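PDB 6RIW: ORF10 from Moritella marina, which probably catalyses, through the ketosynthase-chain length factor didomain held in this chain, acyl-carrier-protein-dependent condensation steps of polyunsaturated fatty acid synthesis. Local coordinates for residues A[87-92]-A[223-228]; A[461-466]-A[680-685]; A[621-626]-A[919-924]. One frame throughout, in Å; residues are numbered along the deposited sequence.

Contact 1 of 3, residues A[87-92]-A[223-228]; sequences DDLNQW and VSAADP
The methyl group of A225 sits against the first turn of helix 88-104, with its CB 3.6 Å from L89 CA and 3.7 Å from W92 CZ3. L89 CD2 reaches V223 CG1 at 3.8 Å, the two side chains crossing at about a right angle, while V223 CG2, anti to its own backbone N, is turned to the L89 carbonyl. The W92 indole uses its benzo edge: S224 O lies near the ring plane, 3.6 Å from CZ3, and D88 CB, from one turn earlier in the helix, lies over the rim of one face. In the N-terminal half of this ketosynthase domain, of thiolase-like fold, the start of a helix is thus laid against the end of strand 217-224 and the loop that follows it.

The polar contact runs through D87, the N-cap of the helix. Its OD2 accepts the L89 N-H at 2.9 Å in a nearly straight bond (175°), on the anti side and tilted somewhat out of the carboxylate plane. Water 1 donates both to D87 OD2, at 2.8 Å, and to A225 O, at 2.7 Å, linking the cap to the loop. The other carboxylate oxygen, OD1, is hydrogen-bonded to S128 OG, and D88 OD2 forms a salt bridge with K127.

Contact 2 of 3, residues A[461-466]-A[680-685]; sequences SVAKPR and FQTSDV
K464 NZ is gripped by two backbone carbonyls, F680 O at 2.9 Å and S683 O at 3.0 Å, at the C-terminal end of helix 668-682. A lysine ammonium at this end of a helix probably gains from the helix dipole as well as from the carbonyls, one of which it meets nearly head-on (C=O...N 162° at F680 O) and the other with a tilt from the carbonyl plane. The segment 461-466 belongs to the extended connection between strands 443-450 and 469-478, which leads from the first ketosynthase-like domain of the didomain into the second. S461 OG is hydrogen-bonded to M1 N, M1 being part of the magnesium site. A bend at chi3 (-89°) and another at chi4 curl the lysine chain over the helix end, bringing its amine down onto the carbonyls.

R466 CB packs against the Q681 amide, while its guanidinium turns away to a salt bridge with E677. Both backbone polar atoms of K464 are bonded to Q681: the N-H donates to Q681 O at 2.9 Å, in the carbonyl plane and on a lone pair, and K464 O accepts from Q681 NE2 at 3.0 Å, lying only 5° out of the amide plane.

Contact 3 of 3, residues A[621-626]-A[919-924]; sequences TNIAKD and NAIVNS
I623 stands with chi1 at -65° and its CG1-CD1 branch extended, which turns both branches to S924: CG2 comes within 3.8 Å of S924 CB, and CD1, at the end of the other branch, within 3.7 Å of S924 OG. I921 has nearly the same torsions (chi1 -63°, chi2 164°), and these send its CD1 across to the backbone of helix 614-628, where it lies 4.0 Å from A624 CA. The CG1 of I921 rests 3.8 Å from I623 O. Between the two isoleucine side chains the touch is slight, CG2 to CG2 at 4.5 Å.

This is helix-to-helix packing, completed by the turn at S924: helix 614-628, within the second ketosynthase-like domain of the didomain, meets the short helix 917-922 and the turn that ends it. A624 touches V141, and I921 touches A144 and L145, all of helix 129-148 in the first domain. L929 of helix 929-934 touches both I623 and S924. An alanine in place of I623 would be likely to open a gap beside S924 and L929, since both branches that touch the serine would be gone. S924 OG itself accepts from S926 N. The polar link between the helices is water 2, which donates to I623 O at 2.8 Å and, over a longer 3.2 Å, to A920 O.

Overall arrangement
From the N terminus, contact 1 comes first and closes a loop of 130 residues inside the first ketosynthase domain, bringing the start of helix 88-104 to the end of strand 217-224. It is complete before the other two begin. Contact 2 opens in the connection between the domains and closes at the end of helix 668-682. Contact 3 opens inside that loop, on helix 614-628, and closes far beyond it on helix 917-922, so contacts 2 and 3 cross. Their centres are about 57 Å apart, on opposite sides of the chain's centre. Contact 1 is the deeply buried one; contact 2 ties the linker, and contact 3 the late helix 917-922, to the second domain.

Contact 1 of 3, residues A[87-92]-A[223-228]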
loop_
_atom_site.group_PDB
_atom_site.type_symbol
_atom_site.label_atom_id
_atom_site.label_comp_id
_atom_site.label_asym_id
_atom_site.label_seq_id
_atom_site.Cartn_x
_atom_site.Cartn_y
_atom_site.Cartn_z
ATOM N N ASP A 87 14.156 -8.272 -0.037
ATOM C CA ASP A 87 13.261 -8.976 -0.950
ATOM C C ASP A 87 13.359 -8.436 -2.380
ATOM O O ASP A 87 13.794 -7.302 -2.628
ATOM C CB ASP A 87 11.803 -8.824 -0.461
ATOM C CG ASP A 87 10.822 -9.763 -1.151
ATOM O OD1 ASP A 87 10.734 -10.955 -0.740
ATOM O OD2 ASP A 87 10.085 -9.307 -2.075
ATOM N N ASP A 88 12.886 -9.263 -3.323
ATOM C CA ASP A 88 12.669 -8.821 -4.708
ATOM C C ASP A 88 11.951 -7.479 -4.762
ATOM O O ASP A 88 12.243 -6.632 -5.621
ATOM C CB ASP A 88 11.825 -9.851 -5.458
ATOM C CG ASP A 88 12.609 -11.088 -5.869
ATOM O OD1 ASP A 88 13.852 -11.012 -5.945
ATOM O OD2 ASP A 88 11.955 -12.139 -6.102
ATOM N N LEU A 89 10.951 -7.291 -3.899
ATOM C CA LEU A 89 10.228 -6.018 -3.894
ATOM C C LEU A 89 11.199 -4.847 -3.854
ATOM O O LEU A 89 11.115 -3.918 -4.667
ATOM C CB LEU A 89 9.284 -5.953 -2.702
ATOM C CG LEU A 89 8.127 -4.956 -2.856
ATOM C CD1 LEU A 89 7.005 -5.337 -1.891
ATOM C CD2 LEU A 89 8.602 -3.567 -2.597
ATOM N N ASN A 90 12.115 -4.866 -2.889
ATOM C CA ASN A 90 13.057 -3.761 -2.748
ATOM C C ASN A 90 14.072 -3.760 -3.874
ATOM O O ASN A 90 14.409 -2.694 -4.418
ATOM C CB ASN A 90 13.776 -3.859 -1.404
ATOM C CG ASN A 90 12.812 -3.987 -0.231
ATOM O OD1 ASN A 90 12.499 -3.007 0.429
ATOM N ND2 ASN A 90 12.340 -5.197 0.024
ATOM N N GLN A 91 14.593 -4.937 -4.223
ATOM C CA GLN A 91 15.681 -4.992 -5.198
ATOM C C GLN A 91 15.201 -4.585 -6.584
ATOM O O GLN A 91 15.918 -3.890 -7.318
ATOM C CB GLN A 91 16.274 -6.394 -5.229
ATOM C CG GLN A 91 16.941 -6.754 -3.888
ATOM C CD GLN A 91 17.691 -8.057 -3.941
ATOM O OE1 GLN A 91 17.464 -8.879 -4.823
ATOM N NE2 GLN A 91 18.606 -8.255 -2.986
ATOM N N TRP A 92 13.999 -5.020 -6.967
ATOM C CA TRP A 92 13.489 -4.633 -8.277
ATOM C C TRP A 92 13.260 -3.127 -8.349
ATOM O O TRP A 92 13.528 -2.507 -9.380
ATOM C CB TRP A 92 12.196 -5.377 -8.591
ATOM C CG TRP A 92 12.349 -6.852 -8.742
ATOM C CD1 TRP A 92 13.516 -7.574 -8.790
ATOM C CD2 TRP A 92 11.287 -7.800 -8.850
ATOM N NE1 TRP A 92 13.239 -8.908 -8.923
ATOM C CE2 TRP A 92 11.877 -9.075 -8.973
ATOM C CE3 TRP A 92 9.892 -7.692 -8.858
ATOM C CZ2 TRP A 92 11.116 -10.246 -9.075
ATOM C CZ3 TRP A 92 9.132 -8.853 -8.975
ATOM C CH2 TRP A 92 9.751 -10.113 -9.090
ATOM N N VAL A 223 5.928 -1.180 -8.351
ATOM C CA VAL A 223 6.501 -2.509 -8.183
ATOM C C VAL A 223 5.364 -3.421 -7.756
ATOM O O VAL A 223 4.449 -3.002 -7.029
ATOM C CB VAL A 223 7.673 -2.509 -7.172
ATOM C CG1 VAL A 223 7.198 -2.041 -5.793
ATOM C CG2 VAL A 223 8.303 -3.904 -7.059
ATOM N N SER A 224 5.371 -4.635 -8.303
ATOM C CA SER A 224 4.436 -5.701 -7.968
ATOM C C SER A 224 5.314 -6.914 -7.681
ATOM O O SER A 224 5.833 -7.542 -8.613
ATOM C CB SER A 224 3.460 -5.949 -9.128
ATOM O OG SER A 224 2.812 -7.206 -9.019
ATOM N N ALA A 225 5.508 -7.231 -6.396
ATOM C CA ALA A 225 6.355 -8.363 -5.993
ATOM C C ALA A 225 5.782 -9.055 -4.762
ATOM O O ALA A 225 6.513 -9.456 -3.843
ATOM C CB ALA A 225 7.786 -7.909 -5.711
ATOM N N ALA A 226 4.465 -9.175 -4.714
ATOM C CA ALA A 226 3.829 -9.931 -3.645
ATOM C C ALA A 226 4.125 -11.424 -3.780
ATOM O O ALA A 226 4.455 -11.927 -4.858
ATOM C CB ALA A 226 2.314 -9.706 -3.686
ATOM N N ASP A 227 3.960 -12.138 -2.670
ATOM C CA ASP A 227 4.036 -13.591 -2.641
ATOM C C ASP A 227 3.085 -14.151 -3.692
ATOM O O ASP A 227 1.862 -13.988 -3.587
ATOM C CB ASP A 227 3.682 -14.108 -1.235
ATOM C CG ASP A 227 3.632 -15.634 -1.150
ATOM O OD1 ASP A 227 3.962 -16.317 -2.141
ATOM O OD2 ASP A 227 3.261 -16.147 -0.069
ATOM N N PRO A 228 3.617 -14.787 -4.741
ATOM C CA PRO A 228 2.740 -15.330 -5.792
ATOM C C PRO A 228 1.672 -16.285 -5.289
ATOM O O PRO A 228 0.585 -16.343 -5.889
ATOM C CB PRO A 228 3.730 -16.035 -6.737
ATOM C CG PRO A 228 5.038 -15.274 -6.539
ATOM C CD PRO A 228 5.051 -14.948 -5.053
HETATM O O HOH W 1 8.334 -11.253 -2.945
#

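Contact 2 of 3, residues A[461-466]-A[680-685]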
loop_
_atom_site.group_PDB
_atom_site.type_symbol
_atom_site.label_atom_id
_atom_site.label_comp_id
_atom_site.label_asym_id
_atom_site.label_seq_id
_atom_site.Cartn_x
_atom_site.Cartn_y
_atom_site.Cartn_z
ATOM N N SER A 461 -1.669 26.992 -17.568
ATOM C CA SER A 461 -2.211 27.344 -16.267
ATOM C C SER A 461 -1.211 26.971 -15.171
ATOM O O SER A 461 -0.285 26.173 -15.384
ATOM C CB SER A 461 -3.549 26.646 -16.034
ATOM O OG SER A 461 -3.469 25.283 -16.409
ATOM N N VAL A 462 -1.394 27.571 -13.990
ATOM C CA VAL A 462 -0.518 27.304 -12.851
ATOM C C VAL A 462 -1.346 26.754 -11.697
ATOM O O VAL A 462 -2.573 26.898 -11.644
ATOM C CB VAL A 462 0.278 28.540 -12.397
ATOM C CG1 VAL A 462 1.216 29.013 -13.505
ATOM C CG2 VAL A 462 -0.676 29.652 -11.976
ATOM N N ALA A 463 -0.654 26.093 -10.771
ATOM C CA ALA A 463 -1.326 25.585 -9.585
ATOM C C ALA A 463 -1.818 26.741 -8.719
ATOM O O ALA A 463 -1.236 27.830 -8.710
ATOM C CB ALA A 463 -0.369 24.699 -8.780
ATOM N N LYS A 464 -2.904 26.495 -7.983
ATOM C CA LYS A 464 -3.386 27.478 -7.030
ATOM C C LYS A 464 -2.377 27.627 -5.898
ATOM O O LYS A 464 -1.680 26.661 -5.542
ATOM C CB LYS A 464 -4.738 27.063 -6.449
ATOM C CG LYS A 464 -5.783 26.763 -7.482
ATOM C CD LYS A 464 -7.164 26.909 -6.898
ATOM C CE LYS A 464 -7.649 25.623 -6.286
ATOM N NZ LYS A 464 -7.546 24.507 -7.269
ATOM N N PRO A 465 -2.269 28.823 -5.321
ATOM C CA PRO A 465 -1.386 29.001 -4.164
ATOM C C PRO A 465 -1.856 28.131 -3.010
ATOM O O PRO A 465 -3.047 27.857 -2.867
ATOM C CB PRO A 465 -1.523 30.493 -3.825
ATOM C CG PRO A 465 -2.155 31.130 -5.035
ATOM C CD PRO A 465 -2.993 30.062 -5.674
ATOM N N ARG A 466 -0.900 27.677 -2.203
ATOM C CA ARG A 466 -1.232 26.850 -1.044
ATOM C C ARG A 466 -1.914 27.699 0.032
ATOM O O ARG A 466 -1.737 28.916 0.095
ATOM C CB ARG A 466 0.037 26.210 -0.468
ATOM C CG ARG A 466 0.916 27.274 0.215
ATOM C CD ARG A 466 1.877 26.688 1.208
ATOM N NE ARG A 466 1.239 26.047 2.360
ATOM C CZ ARG A 466 0.849 26.669 3.474
ATOM N NH1 ARG A 466 0.980 27.988 3.614
ATOM N NH2 ARG A 466 0.321 25.959 4.462
ATOM N N PHE A 680 -5.525 20.133 -3.337
ATOM C CA PHE A 680 -6.291 21.369 -3.436
ATOM C C PHE A 680 -5.618 22.360 -4.379
ATOM O O PHE A 680 -6.306 23.140 -5.048
ATOM C CB PHE A 680 -6.487 21.977 -2.051
ATOM C CG PHE A 680 -7.435 21.199 -1.171
ATOM C CD1 PHE A 680 -8.700 20.867 -1.607
ATOM C CD2 PHE A 680 -7.049 20.824 0.112
ATOM C CE1 PHE A 680 -9.585 20.164 -0.784
ATOM C CE2 PHE A 680 -7.914 20.116 0.943
ATOM C CZ PHE A 680 -9.188 19.785 0.494
ATOM N N GLN A 681 -4.285 22.331 -4.475
ATOM C CA GLN A 681 -3.602 23.244 -5.386
ATOM C C GLN A 681 -3.795 22.865 -6.848
ATOM O O GLN A 681 -3.728 23.736 -7.722
ATOM C CB GLN A 681 -2.105 23.276 -5.086
ATOM C CG GLN A 681 -1.733 23.953 -3.780
ATOM C CD GLN A 681 -0.240 23.982 -3.592
ATOM O OE1 GLN A 681 0.332 23.052 -3.042
ATOM N NE2 GLN A 681 0.407 25.026 -4.090
ATOM N N THR A 682 -3.970 21.576 -7.149
ATOM C CA THR A 682 -3.866 21.112 -8.528
ATOM C C THR A 682 -5.168 20.572 -9.098
ATOM O O THR A 682 -5.189 20.175 -10.269
ATOM C CB THR A 682 -2.781 20.031 -8.664
ATOM O OG1 THR A 682 -3.119 18.894 -7.857
ATOM C CG2 THR A 682 -1.436 20.559 -8.220
ATOM N N SER A 683 -6.250 20.539 -8.329
ATOM C CA SER A 683 -7.484 19.934 -8.810
ATOM C C SER A 683 -8.646 20.704 -8.214
ATOM O O SER A 683 -8.452 21.665 -7.461
ATOM C CB SER A 683 -7.572 18.442 -8.453
ATOM O OG SER A 683 -7.873 18.266 -7.080
ATOM N N ASP A 684 -9.863 20.286 -8.563
ATOM C CA ASP A 684 -11.080 20.923 -8.066
ATOM C C ASP A 684 -11.721 20.153 -6.920
ATOM O O ASP A 684 -12.875 20.431 -6.562
ATOM C CB ASP A 684 -12.092 21.091 -9.204
ATOM C CG ASP A 684 -11.540 21.929 -10.333
ATOM O OD1 ASP A 684 -10.825 22.920 -10.039
ATOM O OD2 ASP A 684 -11.808 21.585 -11.510
ATOM N N VAL A 685 -10.999 19.197 -6.331
ATOM C CA VAL A 685 -11.535 18.443 -5.213
ATOM C C VAL A 685 -12.013 19.402 -4.124
ATOM O O VAL A 685 -11.369 20.418 -3.832
ATOM C CB VAL A 685 -10.461 17.459 -4.713
ATOM C CG1 VAL A 685 -9.270 18.210 -4.090
ATOM C CG2 VAL A 685 -11.054 16.462 -3.761
#

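Contact 3 of 3, residues A[621-626]-A[919-924]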
loop_
_atom_site.group_PDB
_atom_site.type_symbol
_atom_site.label_atom_id
_atom_site.label_comp_id
_atom_site.label_asym_id
_atom_site.label_seq_id
_atom_site.Cartn_x
_atom_site.Cartn_y
_atom_site.Cartn_z
ATOM N N THR A 621 -5.017 -32.574 8.394
ATOM C CA THR A 621 -4.621 -31.289 7.819
ATOM C C THR A 621 -5.719 -30.248 8.009
ATOM O O THR A 621 -5.440 -29.108 8.390
ATOM C CB THR A 621 -4.277 -31.464 6.338
ATOM O OG1 THR A 621 -3.233 -32.448 6.208
ATOM C CG2 THR A 621 -3.768 -30.159 5.760
ATOM N N ASN A 622 -6.975 -30.635 7.803
ATOM C CA ASN A 622 -8.080 -29.684 7.943
ATOM C C ASN A 622 -8.233 -29.192 9.379
ATOM O O ASN A 622 -8.573 -28.022 9.608
ATOM C CB ASN A 622 -9.377 -30.330 7.465
ATOM C CG ASN A 622 -9.471 -30.380 5.961
ATOM O OD1 ASN A 622 -8.771 -29.638 5.261
ATOM N ND2 ASN A 622 -10.325 -31.261 5.446
ATOM N N ILE A 623 -7.992 -30.066 10.357
ATOM C CA ILE A 623 -8.083 -29.661 11.758
ATOM C C ILE A 623 -7.028 -28.607 12.074
ATOM O O ILE A 623 -7.318 -27.588 12.713
ATOM C CB ILE A 623 -7.937 -30.875 12.686
ATOM C CG1 ILE A 623 -9.109 -31.851 12.519
ATOM C CG2 ILE A 623 -7.832 -30.427 14.155
ATOM C CD1 ILE A 623 -8.794 -33.190 13.169
ATOM N N ALA A 624 -5.788 -28.855 11.650
ATOM C CA ALA A 624 -4.708 -27.888 11.868
ATOM C C ALA A 624 -4.982 -26.577 11.135
ATOM O O ALA A 624 -4.790 -25.497 11.705
ATOM C CB ALA A 624 -3.370 -28.485 11.417
ATOM N N LYS A 625 -5.417 -26.655 9.871
ATOM C CA LYS A 625 -5.701 -25.452 9.085
ATOM C C LYS A 625 -6.752 -24.583 9.764
ATOM O O LYS A 625 -6.604 -23.352 9.861
ATOM C CB LYS A 625 -6.180 -25.847 7.690
ATOM C CG LYS A 625 -5.071 -26.312 6.733
ATOM C CD LYS A 625 -5.713 -26.634 5.396
ATOM C CE LYS A 625 -4.660 -26.802 4.290
ATOM N NZ LYS A 625 -5.288 -27.398 3.072
ATOM N N ASP A 626 -7.850 -25.206 10.210
ATOM C CA ASP A 626 -8.933 -24.437 10.818
ATOM C C ASP A 626 -8.501 -23.775 12.117
ATOM O O ASP A 626 -9.083 -22.751 12.505
ATOM C CB ASP A 626 -10.140 -25.337 11.055
ATOM C CG ASP A 626 -10.857 -25.698 9.767
ATOM O OD1 ASP A 626 -10.526 -25.114 8.702
ATOM O OD2 ASP A 626 -11.750 -26.578 9.809
ATOM N N ASN A 919 -6.326 -24.427 21.210
ATOM C CA ASN A 919 -7.582 -25.024 21.657
ATOM C C ASN A 919 -8.338 -25.665 20.503
ATOM O O ASN A 919 -8.960 -26.723 20.673
ATOM C CB ASN A 919 -8.468 -23.963 22.323
ATOM C CG ASN A 919 -8.001 -23.594 23.708
ATOM O OD1 ASN A 919 -7.053 -24.184 24.247
ATOM N ND2 ASN A 919 -8.669 -22.612 24.306
ATOM N N ALA A 920 -8.356 -25.000 19.339
ATOM C CA ALA A 920 -9.082 -25.516 18.188
ATOM C C ALA A 920 -8.528 -26.857 17.730
ATOM O O ALA A 920 -9.270 -27.683 17.201
ATOM C CB ALA A 920 -9.043 -24.520 17.030
ATOM N N ILE A 921 -7.238 -27.087 17.911
ATOM C CA ILE A 921 -6.636 -28.363 17.540
ATOM C C ILE A 921 -6.742 -29.381 18.677
ATOM O O ILE A 921 -7.261 -30.485 18.478
ATOM C CB ILE A 921 -5.170 -28.113 17.103
ATOM C CG1 ILE A 921 -5.153 -27.231 15.852
ATOM C CG2 ILE A 921 -4.427 -29.424 16.867
ATOM C CD1 ILE A 921 -3.784 -26.589 15.544
ATOM N N VAL A 922 -6.302 -29.013 19.890
ATOM C CA VAL A 922 -6.222 -29.983 20.985
ATOM C C VAL A 922 -7.609 -30.433 21.427
ATOM O O VAL A 922 -7.772 -31.565 21.893
ATOM C CB VAL A 922 -5.422 -29.448 22.195
ATOM C CG1 VAL A 922 -3.969 -29.126 21.827
ATOM C CG2 VAL A 922 -6.113 -28.270 22.825
ATOM N N ASN A 923 -8.631 -29.589 21.298
ATOM C CA ASN A 923 -9.973 -29.990 21.703
ATOM C C ASN A 923 -10.850 -30.326 20.515
ATOM O O ASN A 923 -12.077 -30.296 20.636
ATOM C CB ASN A 923 -10.642 -28.901 22.544
ATOM C CG ASN A 923 -9.888 -28.608 23.828
ATOM O OD1 ASN A 923 -9.249 -29.492 24.410
ATOM N ND2 ASN A 923 -9.947 -27.361 24.269
ATOM N N SER A 924 -10.252 -30.653 19.373
ATOM C CA SER A 924 -11.043 -30.940 18.184
ATOM C C SER A 924 -12.022 -32.069 18.465
ATOM O O SER A 924 -11.688 -33.043 19.145
ATOM C CB SER A 924 -10.142 -31.331 17.015
ATOM O OG SER A 924 -10.903 -31.962 16.008
HETATM O O HOH W 2 -9.664 -27.188 14.101
#